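Local coordinates for protein lectin (Pleurotus ostreatus, PDB 6T0Q) that probably recognises galactose and N-acetylgalactosamine through two calcium-containing, carbohydrate-binding-module-like beta domains, and is itself N-glycosylated, at residues G94-F102 / W184-L193; R219-K227 / I294-V304. All blocks are in the same frame, centred on the assembly; numbering follows the deposited sequence.

Contact 1 of 2, residues G94-F102 / W184-L193. With NAG (2-acetamido-2-deoxy-beta-D-glucopyranose), chain C.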
loop_
_atom_site.group_PDB
_atom_site.type_symbol
_atom_site.label_atom_id
_atom_site.label_comp_id
_atom_site.label_asym_id
_atom_site.label_seq_id
_atom_site.Cartn_x
_atom_site.Cartn_y
_atom_site.Cartn_z
ATOM N N GLY A 94 4.897 -15.182 35.490
ATOM C CA GLY A 94 3.927 -16.065 36.108
ATOM C C GLY A 94 3.915 -17.439 35.462
ATOM O O GLY A 94 4.153 -17.599 34.254
ATOM N N PHE A 95 3.609 -18.449 36.275
ATOM C CA PHE A 95 3.649 -19.834 35.834
ATOM C C PHE A 95 2.293 -20.513 35.832
ATOM O O PHE A 95 2.199 -21.650 35.362
ATOM C CB PHE A 95 4.621 -20.650 36.703
ATOM C CG PHE A 95 4.287 -20.654 38.176
ATOM C CD1 PHE A 95 3.417 -21.602 38.705
ATOM C CD2 PHE A 95 4.862 -19.721 39.035
ATOM C CE1 PHE A 95 3.116 -21.614 40.072
ATOM C CE2 PHE A 95 4.560 -19.715 40.397
ATOM C CZ PHE A 95 3.689 -20.670 40.917
ATOM N N ARG A 96 1.245 -19.859 36.341
ATOM C CA ARG A 96 -0.075 -20.471 36.311
ATOM C C ARG A 96 -0.664 -20.446 34.906
ATOM O O ARG A 96 -1.400 -21.363 34.529
ATOM C CB ARG A 96 -1.013 -19.765 37.300
ATOM C CG ARG A 96 -0.543 -19.794 38.778
ATOM C CD ARG A 96 -0.500 -21.204 39.398
ATOM N NE ARG A 96 -0.163 -21.160 40.828
ATOM C CZ ARG A 96 0.055 -22.227 41.601
ATOM N NH1 ARG A 96 -0.018 -23.458 41.098
ATOM N NH2 ARG A 96 0.358 -22.059 42.886
ATOM N N GLN A 97 -0.343 -19.420 34.118
ATOM C CA GLN A 97 -0.838 -19.306 32.751
ATOM C C GLN A 97 0.286 -18.822 31.844
ATOM O O GLN A 97 0.995 -17.871 32.183
ATOM C CB GLN A 97 -2.027 -18.332 32.674
ATOM C CG GLN A 97 -2.581 -18.156 31.265
ATOM C CD GLN A 97 -3.731 -17.167 31.209
ATOM O OE1 GLN A 97 -4.878 -17.542 30.969
ATOM N NE2 GLN A 97 -3.424 -15.896 31.421
ATOM N N GLY A 98 0.433 -19.455 30.690
ATOM C CA GLY A 98 1.446 -19.026 29.745
ATOM C C GLY A 98 1.071 -17.709 29.080
ATOM O O GLY A 98 -0.065 -17.237 29.152
ATOM N N GLN A 99 2.068 -17.106 28.433
ATOM C CA GLN A 99 1.909 -15.879 27.661
ATOM C C GLN A 99 2.102 -16.183 26.179
ATOM O O GLN A 99 3.103 -16.791 25.799
ATOM C CB GLN A 99 2.927 -14.828 28.099
ATOM C CG GLN A 99 2.909 -13.550 27.251
ATOM C CD GLN A 99 3.944 -12.555 27.726
ATOM O OE1 GLN A 99 5.116 -12.892 27.862
ATOM N NE2 GLN A 99 3.516 -11.333 28.014
ATOM N N ALA A 100 1.164 -15.739 25.345
ATOM C CA ALA A 100 1.252 -15.953 23.902
ATOM C C ALA A 100 2.026 -14.823 23.231
ATOM O O ALA A 100 1.763 -13.647 23.494
ATOM C CB ALA A 100 -0.144 -16.045 23.287
ATOM N N LEU A 101 2.956 -15.179 22.345
ATOM C CA LEU A 101 3.710 -14.209 21.557
ATOM C C LEU A 101 3.802 -14.716 20.121
ATOM O O LEU A 101 3.862 -15.924 19.888
ATOM C CB LEU A 101 5.122 -13.994 22.134
ATOM C CG LEU A 101 5.249 -13.515 23.592
ATOM C CD1 LEU A 101 6.708 -13.544 24.023
ATOM C CD2 LEU A 101 4.686 -12.089 23.763
ATOM N N PHE A 102 3.826 -13.787 19.156
ATOM C CA PHE A 102 3.918 -14.125 17.734
ATOM C C PHE A 102 5.043 -13.319 17.101
ATOM O O PHE A 102 5.226 -12.146 17.441
ATOM C CB PHE A 102 2.598 -13.827 16.992
ATOM C CG PHE A 102 1.391 -14.505 17.591
ATOM C CD1 PHE A 102 0.672 -13.897 18.604
ATOM C CD2 PHE A 102 0.979 -15.747 17.131
ATOM C CE1 PHE A 102 -0.441 -14.518 19.165
ATOM C CE2 PHE A 102 -0.139 -16.380 17.680
ATOM C CZ PHE A 102 -0.847 -15.766 18.696
ATOM N N TRP A 184 5.880 -26.523 39.729
ATOM C CA TRP A 184 4.928 -25.528 39.258
ATOM C C TRP A 184 3.604 -26.119 38.793
ATOM O O TRP A 184 2.595 -25.407 38.804
ATOM C CB TRP A 184 5.555 -24.703 38.126
ATOM C CG TRP A 184 6.758 -23.946 38.607
ATOM C CD1 TRP A 184 6.762 -22.795 39.365
ATOM C CD2 TRP A 184 8.137 -24.297 38.401
ATOM N NE1 TRP A 184 8.057 -22.412 39.626
ATOM C CE2 TRP A 184 8.918 -23.306 39.041
ATOM C CE3 TRP A 184 8.786 -25.333 37.717
ATOM C CZ2 TRP A 184 10.310 -23.336 39.035
ATOM C CZ3 TRP A 184 10.176 -25.363 37.716
ATOM C CH2 TRP A 184 10.923 -24.366 38.371
ATOM N N GLY A 185 3.570 -27.382 38.380
ATOM C CA GLY A 185 2.378 -27.915 37.762
ATOM C C GLY A 185 2.220 -27.358 36.354
ATOM O O GLY A 185 2.970 -26.475 35.934
ATOM N N PRO A 186 1.246 -27.865 35.601
ATOM C CA PRO A 186 1.173 -27.556 34.150
ATOM C C PRO A 186 0.531 -26.202 33.892
ATOM O O PRO A 186 -0.645 -25.998 34.219
ATOM C CB PRO A 186 0.304 -28.699 33.598
ATOM C CG PRO A 186 -0.558 -29.130 34.787
ATOM C CD PRO A 186 0.308 -28.935 36.009
ATOM N N PRO A 187 1.254 -25.248 33.300
ATOM C CA PRO A 187 0.637 -23.944 33.023
ATOM C C PRO A 187 -0.515 -24.079 32.038
ATOM O O PRO A 187 -0.453 -24.860 31.085
ATOM C CB PRO A 187 1.788 -23.118 32.431
ATOM C CG PRO A 187 3.046 -23.804 32.915
ATOM C CD PRO A 187 2.681 -25.271 32.931
ATOM N N VAL A 188 -1.584 -23.318 32.280
ATOM C CA VAL A 188 -2.707 -23.312 31.350
ATOM C C VAL A 188 -2.351 -22.423 30.166
ATOM O O VAL A 188 -1.660 -21.405 30.309
ATOM C CB VAL A 188 -4.007 -22.846 32.036
ATOM C CG1 VAL A 188 -4.242 -23.619 33.343
ATOM C CG2 VAL A 188 -3.983 -21.365 32.291
ATOM N N LEU A 189 -2.788 -22.826 28.986
ATOM C CA LEU A 189 -2.513 -22.038 27.800
ATOM C C LEU A 189 -3.414 -20.805 27.794
ATOM O O LEU A 189 -4.595 -20.905 28.127
ATOM C CB LEU A 189 -2.752 -22.884 26.549
ATOM C CG LEU A 189 -1.848 -24.113 26.386
ATOM C CD1 LEU A 189 -2.307 -25.002 25.224
ATOM C CD2 LEU A 189 -0.390 -23.685 26.183
ATOM N N PRO A 190 -2.889 -19.633 27.447
ATOM C CA PRO A 190 -3.747 -18.454 27.295
ATOM C C PRO A 190 -4.582 -18.580 26.035
ATOM O O PRO A 190 -4.305 -19.445 25.190
ATOM C CB PRO A 190 -2.736 -17.306 27.167
ATOM C CG PRO A 190 -1.594 -17.945 26.443
ATOM C CD PRO A 190 -1.513 -19.370 26.989
ATOM N N PRO A 191 -5.592 -17.729 25.852
ATOM C CA PRO A 191 -6.279 -17.687 24.555
ATOM C C PRO A 191 -5.306 -17.282 23.456
ATOM O O PRO A 191 -4.328 -16.574 23.705
ATOM C CB PRO A 191 -7.370 -16.622 24.762
ATOM C CG PRO A 191 -6.853 -15.769 25.886
ATOM C CD PRO A 191 -6.137 -16.733 26.798
ATOM N N VAL A 192 -5.573 -17.747 22.227
ATOM C CA VAL A 192 -4.673 -17.429 21.116
ATOM C C VAL A 192 -4.552 -15.918 20.937
ATOM O O VAL A 192 -3.450 -15.389 20.737
ATOM C CB VAL A 192 -5.130 -18.122 19.817
ATOM C CG1 VAL A 192 -6.618 -17.795 19.478
ATOM C CG2 VAL A 192 -4.217 -17.725 18.677
ATOM N N LEU A 193 -5.673 -15.204 21.028
ATOM C CA LEU A 193 -5.762 -13.750 20.959
ATOM C C LEU A 193 -6.873 -13.304 21.895
ATOM O O LEU A 193 -7.817 -14.066 22.143
ATOM C CB LEU A 193 -6.080 -13.246 19.537
ATOM C CG LEU A 193 -4.980 -13.401 18.483
ATOM C CD1 LEU A 193 -5.543 -13.104 17.088
ATOM C CD2 LEU A 193 -3.816 -12.468 18.809
HETATM C C1 NAG C . 3.933 -7.085 19.701
HETATM C C2 NAG C . 4.031 -8.140 20.814
HETATM C C3 NAG C . 4.091 -7.464 22.202
HETATM C C4 NAG C . 5.104 -6.322 22.253
HETATM C C5 NAG C . 4.907 -5.380 21.068
HETATM C C6 NAG C . 5.979 -4.313 20.971
HETATM C C7 NAG C . 2.973 -10.360 20.499
HETATM C C8 NAG C . 1.679 -11.115 20.537
HETATM N N2 NAG C . 2.892 -9.045 20.758
HETATM O O3 NAG C . 4.430 -8.427 23.196
HETATM O O4 NAG C . 5.161 -5.661 23.462
HETATM O O5 NAG C . 4.973 -6.134 19.851
HETATM O O6 NAG C . 7.272 -4.884 20.818
HETATM O O7 NAG C . 4.027 -10.907 20.248
HETATM O O HOH W 1 1.292 -23.949 36.588
HETATM O O HOH W 2 -0.153 -24.112 38.278
HETATM O O HOH W 3 1.762 -25.359 41.412
HETATM O O HOH W 4 -6.231 -19.458 29.781
#
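Trp184 turns the edge of its five-membered ring onto the face of Phe95: the ring centroids lie 4.6 Å apart with planes at 62°, an edge-to-face stack, and CD1 of the indole sits over the middle of the phenyl ring. With CG between the backbone N and the carbonyl carbon (chi1 59°), the Phe95 ring is placed beside the indole.

Two backbone bonds form a single bridge. Val188 N donates to Arg96 O at 3.0 Å, and Gly98 N to Val188 O at 2.9 Å, the latter with an N-H...O angle of 163°.

Van der Waals contacts continue the pairing. The Pro190 ring lies against Gly98 O and Ala100 CB, Gln97 CB packs on Val188 CG2 at 3.6 Å, and Phe102 brings the edge of its ring to Val192 O, CZ to O 3.3 Å.

Water joins polar atoms of the two segments: one molecule links Gln97 OE1 with Leu189 O, another links Arg96 NH1 with Trp184 O.

Beyond the pair, Trp184 NE1 hydrogen-bonds to OD2 of Asp77, a calcium ligand. Strand 98-104 is an edge strand of its sheet within this chain, pairing with strand 67-76, while Phe102 and Leu193 also pack on strands 229-239 and 287-296.

Contact 2 of 2, residues R219-K227 / I294-V304. With NAG (2-acetamido-2-deoxy-beta-D-glucopyranose), chain C.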
loop_
_atom_site.group_PDB
_atom_site.type_symbol
_atom_site.label_atom_id
_atom_site.label_comp_id
_atom_site.label_asym_id
_atom_site.label_seq_id
_atom_site.Cartn_x
_atom_site.Cartn_y
_atom_site.Cartn_z
ATOM N N ARG A 219 -14.966 -4.725 5.640
ATOM C CA ARG A 219 -13.635 -4.694 5.048
ATOM C C ARG A 219 -12.673 -3.909 5.925
ATOM O O ARG A 219 -13.029 -2.862 6.471
ATOM C CB ARG A 219 -13.645 -4.056 3.649
ATOM C CG ARG A 219 -14.289 -4.899 2.565
ATOM C CD ARG A 219 -14.420 -4.096 1.266
ATOM N NE ARG A 219 -13.126 -3.612 0.777
ATOM C CZ ARG A 219 -12.320 -4.303 -0.024
ATOM N NH1 ARG A 219 -12.662 -5.524 -0.432
ATOM N NH2 ARG A 219 -11.169 -3.770 -0.418
ATOM N N LYS A 220 -11.444 -4.407 6.027
ATOM C CA LYS A 220 -10.362 -3.695 6.695
ATOM C C LYS A 220 -9.066 -3.960 5.942
ATOM O O LYS A 220 -8.726 -5.117 5.676
ATOM C CB LYS A 220 -10.226 -4.124 8.161
ATOM C CG LYS A 220 -9.043 -3.496 8.902
ATOM C CD LYS A 220 -9.281 -2.019 9.222
ATOM C CE LYS A 220 -8.089 -1.454 9.989
ATOM N NZ LYS A 220 -8.252 -0.012 10.270
ATOM N N THR A 221 -8.353 -2.893 5.595
ATOM C CA THR A 221 -7.076 -2.994 4.902
ATOM C C THR A 221 -5.945 -2.552 5.819
ATOM O O THR A 221 -6.065 -1.550 6.525
ATOM C CB THR A 221 -7.079 -2.133 3.635
ATOM O OG1 THR A 221 -8.072 -2.633 2.741
ATOM C CG2 THR A 221 -5.710 -2.165 2.941
ATOM N N VAL A 222 -4.848 -3.298 5.810
ATOM C CA VAL A 222 -3.617 -2.878 6.469
ATOM C C VAL A 222 -2.567 -2.687 5.383
ATOM O O VAL A 222 -2.344 -3.586 4.564
ATOM C CB VAL A 222 -3.156 -3.895 7.533
ATOM C CG1 VAL A 222 -1.872 -3.415 8.211
ATOM C CG2 VAL A 222 -4.270 -4.098 8.580
ATOM N N ASN A 223 -1.934 -1.514 5.365
ATOM C CA ASN A 223 -0.991 -1.212 4.280
ATOM C C ASN A 223 0.117 -0.337 4.869
ATOM O O ASN A 223 0.092 0.889 4.785
ATOM C CB ASN A 223 -1.706 -0.541 3.103
ATOM C CG ASN A 223 -0.755 -0.046 2.017
ATOM O OD1 ASN A 223 -1.004 0.997 1.408
ATOM N ND2 ASN A 223 0.319 -0.791 1.758
ATOM N N GLN A 224 1.100 -0.988 5.498
ATOM C CA GLN A 224 2.303 -0.298 5.974
ATOM C C GLN A 224 3.349 -0.407 4.867
ATOM O O GLN A 224 4.141 -1.347 4.826
ATOM C CB GLN A 224 2.802 -0.904 7.284
ATOM C CG GLN A 224 1.757 -0.982 8.396
ATOM C CD GLN A 224 1.426 0.371 9.010
ATOM O OE1 GLN A 224 2.135 1.352 8.801
ATOM N NE2 GLN A 224 0.341 0.422 9.782
ATOM N N CYS A 225 3.354 0.567 3.947
ATOM C CA CYS A 225 4.185 0.436 2.751
ATOM C C CYS A 225 5.684 0.502 3.033
ATOM O O CYS A 225 6.468 0.228 2.124
ATOM C CB CYS A 225 3.809 1.496 1.701
ATOM S SG CYS A 225 3.763 3.218 2.268
ATOM N N THR A 226 6.112 0.823 4.252
ATOM C CA THR A 226 7.536 0.836 4.574
ATOM C C THR A 226 7.984 -0.369 5.403
ATOM O O THR A 226 9.131 -0.401 5.859
ATOM C CB THR A 226 7.897 2.115 5.322
ATOM O OG1 THR A 226 7.319 2.063 6.632
ATOM C CG2 THR A 226 7.358 3.335 4.576
ATOM N N LYS A 227 7.112 -1.342 5.634
ATOM C CA LYS A 227 7.453 -2.548 6.384
ATOM C C LYS A 227 7.187 -3.772 5.515
ATOM O O LYS A 227 6.694 -3.662 4.392
ATOM C CB LYS A 227 6.651 -2.626 7.695
ATOM C CG LYS A 227 6.839 -1.417 8.610
ATOM C CD LYS A 227 5.928 -1.470 9.838
ATOM C CE LYS A 227 6.505 -2.356 10.925
ATOM N NZ LYS A 227 5.663 -2.292 12.163
ATOM N N ILE A 294 -0.736 -9.104 13.082
ATOM C CA ILE A 294 0.134 -9.223 11.923
ATOM C C ILE A 294 1.575 -9.108 12.401
ATOM O O ILE A 294 1.897 -8.208 13.184
ATOM C CB ILE A 294 -0.196 -8.135 10.887
ATOM C CG1 ILE A 294 -1.595 -8.371 10.312
ATOM C CG2 ILE A 294 0.837 -8.100 9.797
ATOM C CD1 ILE A 294 -2.161 -7.149 9.618
ATOM N N THR A 295 2.437 -10.013 11.943
ATOM C CA THR A 295 3.855 -9.943 12.275
ATOM C C THR A 295 4.636 -9.308 11.132
ATOM O O THR A 295 4.315 -9.496 9.955
ATOM C CB THR A 295 4.431 -11.334 12.576
ATOM O OG1 THR A 295 4.192 -12.197 11.467
ATOM C CG2 THR A 295 3.771 -11.951 13.823
ATOM N N TYR A 296 5.676 -8.563 11.493
ATOM C CA TYR A 296 6.551 -7.904 10.534
ATOM C C TYR A 296 7.969 -8.458 10.621
ATOM O O TYR A 296 8.397 -8.965 11.663
ATOM C CB TYR A 296 6.566 -6.391 10.763
ATOM C CG TYR A 296 5.239 -5.770 10.401
ATOM C CD1 TYR A 296 4.916 -5.516 9.071
ATOM C CD2 TYR A 296 4.298 -5.470 11.379
ATOM C CE1 TYR A 296 3.699 -4.963 8.721
ATOM C CE2 TYR A 296 3.061 -4.911 11.044
ATOM C CZ TYR A 296 2.770 -4.666 9.709
ATOM O OH TYR A 296 1.562 -4.112 9.351
ATOM N N SER A 297 8.706 -8.333 9.505
ATOM C CA SER A 297 10.033 -8.936 9.405
ATOM C C SER A 297 11.043 -8.306 10.354
ATOM O O SER A 297 12.076 -8.925 10.625
ATOM C CB SER A 297 10.566 -8.831 7.972
ATOM O OG SER A 297 10.771 -7.470 7.639
ATOM N N ASP A 298 10.791 -7.097 10.856
ATOM C CA ASP A 298 11.694 -6.488 11.826
ATOM C C ASP A 298 11.392 -6.919 13.259
ATOM O O ASP A 298 11.926 -6.325 14.200
ATOM C CB ASP A 298 11.648 -4.956 11.721
ATOM C CG ASP A 298 10.270 -4.381 12.067
ATOM O OD1 ASP A 298 9.341 -5.163 12.384
ATOM O OD2 ASP A 298 10.110 -3.140 12.017
ATOM N N GLY A 299 10.544 -7.928 13.450
ATOM C CA GLY A 299 10.191 -8.384 14.777
ATOM C C GLY A 299 9.020 -7.667 15.416
ATOM O O GLY A 299 8.532 -8.128 16.456
ATOM N N SER A 300 8.556 -6.557 14.839
ATOM C CA SER A 300 7.395 -5.857 15.370
ATOM C C SER A 300 6.109 -6.557 14.939
ATOM O O SER A 300 6.117 -7.526 14.174
ATOM C CB SER A 300 7.375 -4.399 14.908
ATOM O OG SER A 300 7.150 -4.308 13.507
ATOM N N ASN A 301 4.982 -6.041 15.425
ATOM C CA ASN A 301 3.679 -6.587 15.087
ATOM C C ASN A 301 2.658 -5.464 15.176
ATOM O O ASN A 301 2.939 -4.370 15.677
ATOM C CB ASN A 301 3.293 -7.736 16.034
ATOM C CG ASN A 301 3.097 -7.246 17.461
ATOM O OD1 ASN A 301 2.108 -6.583 17.766
ATOM N ND2 ASN A 301 4.037 -7.561 18.340
ATOM N N GLU A 302 1.451 -5.746 14.708
ATOM C CA GLU A 302 0.359 -4.841 15.011
ATOM C C GLU A 302 -0.926 -5.639 15.120
ATOM O O GLU A 302 -1.094 -6.673 14.466
ATOM C CB GLU A 302 0.232 -3.720 13.969
ATOM C CG GLU A 302 -0.548 -4.059 12.731
ATOM C CD GLU A 302 -0.684 -2.849 11.810
ATOM O OE1 GLU A 302 0.263 -2.574 11.046
ATOM O OE2 GLU A 302 -1.726 -2.164 11.863
ATOM N N THR A 303 -1.825 -5.140 15.958
ATOM C CA THR A 303 -3.128 -5.738 16.185
ATOM C C THR A 303 -4.203 -4.854 15.572
ATOM O O THR A 303 -4.151 -3.625 15.679
ATOM C CB THR A 303 -3.383 -5.936 17.682
ATOM O OG1 THR A 303 -2.474 -6.920 18.180
ATOM C CG2 THR A 303 -4.829 -6.393 17.949
ATOM N N VAL A 304 -5.142 -5.491 14.888
ATOM C CA VAL A 304 -6.325 -4.848 14.339
ATOM C C VAL A 304 -7.529 -5.501 14.993
ATOM O O VAL A 304 -7.555 -6.726 15.148
ATOM C CB VAL A 304 -6.371 -5.015 12.804
ATOM C CG1 VAL A 304 -7.733 -4.627 12.262
ATOM C CG2 VAL A 304 -5.254 -4.194 12.152
HETATM C C1 NAG C . 3.933 -7.085 19.701
HETATM C C2 NAG C . 4.031 -8.140 20.814
HETATM C C3 NAG C . 4.091 -7.464 22.202
HETATM C C4 NAG C . 5.104 -6.322 22.253
HETATM C C5 NAG C . 4.907 -5.380 21.068
HETATM C C6 NAG C . 5.979 -4.313 20.971
HETATM C C7 NAG C . 2.973 -10.360 20.499
HETATM C C8 NAG C . 1.679 -11.115 20.537
HETATM N N2 NAG C . 2.892 -9.045 20.758
HETATM O O3 NAG C . 4.430 -8.427 23.196
HETATM O O4 NAG C . 5.161 -5.661 23.462
HETATM O O5 NAG C . 4.973 -6.134 19.851
HETATM O O6 NAG C . 7.272 -4.884 20.818
HETATM O O7 NAG C . 4.027 -10.907 20.248
HETATM O O HOH W 5 1.293 -3.958 6.438
HETATM O O HOH W 6 2.672 -1.559 12.132
#
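Strands 219-222 and 301-304 run nearly antiparallel (166°) but 9.9 Å apart at closest approach, a spacing that fits side-chain packing between sheets; type I turns run from Gln224 to Lys227 and from Tyr296 to Gly299.

The apolar part centres on Val222. Its CG2 meets Val304 CG2 tip to tip at 3.7 Å and also reaches Ile294 CD1. With CG1 anti to the backbone N (chi1 -179°), the other branch lies beside Tyr296 OH and Glu302 OE1. Farther along, Lys220 CG rests on Val304 CG1, while Lys220 NZ hydrogen-bonds to Ser309 OG.

Lys227 lies over one face of the Tyr296 ring. NZ stands 4.0 Å from the centroid of the Tyr296 ring and 28° off its normal, a cation-pi contact, and CE makes a CH-pi contact with the same face. Ile294 CG2 covers the opposite face, so the ring is held between the two side chains. From this placement Lys227 NZ also donates to Ser300 OG at 2.8 Å. That hydroxyl in turn donates to the syn lone pair of Asp298 OD1 at 2.6 Å; Ser300 N meets the same oxygen from above the carboxylate plane, closing an Asx turn.

Tyr296 OH donates to Glu302 OE1 at 2.6 Å, from above the carboxylate plane. Gln224 NE2 adds a weak bond to Glu302 OE1 at 3.3 Å, and a water bridges this carboxylate oxygen to Lys227 NZ. The lysine and the donors would probably favour a charged Glu302.

Cys225 forms a disulfide with Cys225 of the second subunit, placing the 224-227 turn at the dimer link. The arrangement is that of a beta-sandwich: strand 214-222 of one sheet faces the 287-296/301-305 hairpin of another.

In the fold
Contacts 1 and 2 lie on opposite sides of the chain's centre, their centres 25 Å apart, and contact 1 closes before contact 2 opens along the sequence. They nevertheless touch, Phe102 C lying 3.8 Å from Thr295 CG2. A glycan also joins them: its NAG C1 is covalently (N-glycosidically) bound to Asn301 ND2, 1.4 Å, while its acetamido O7 accepts from Phe102 N at 3.1 Å. The sugar therefore spans from the 294-304 hairpin to strand 98-104, with Ile89 O as a further partner. Contact 1 approaches the first calcium site through Trp184, whose side chain is also about 4 Å from that of Pro124; contact 2 contains the intersubunit disulfide cysteine.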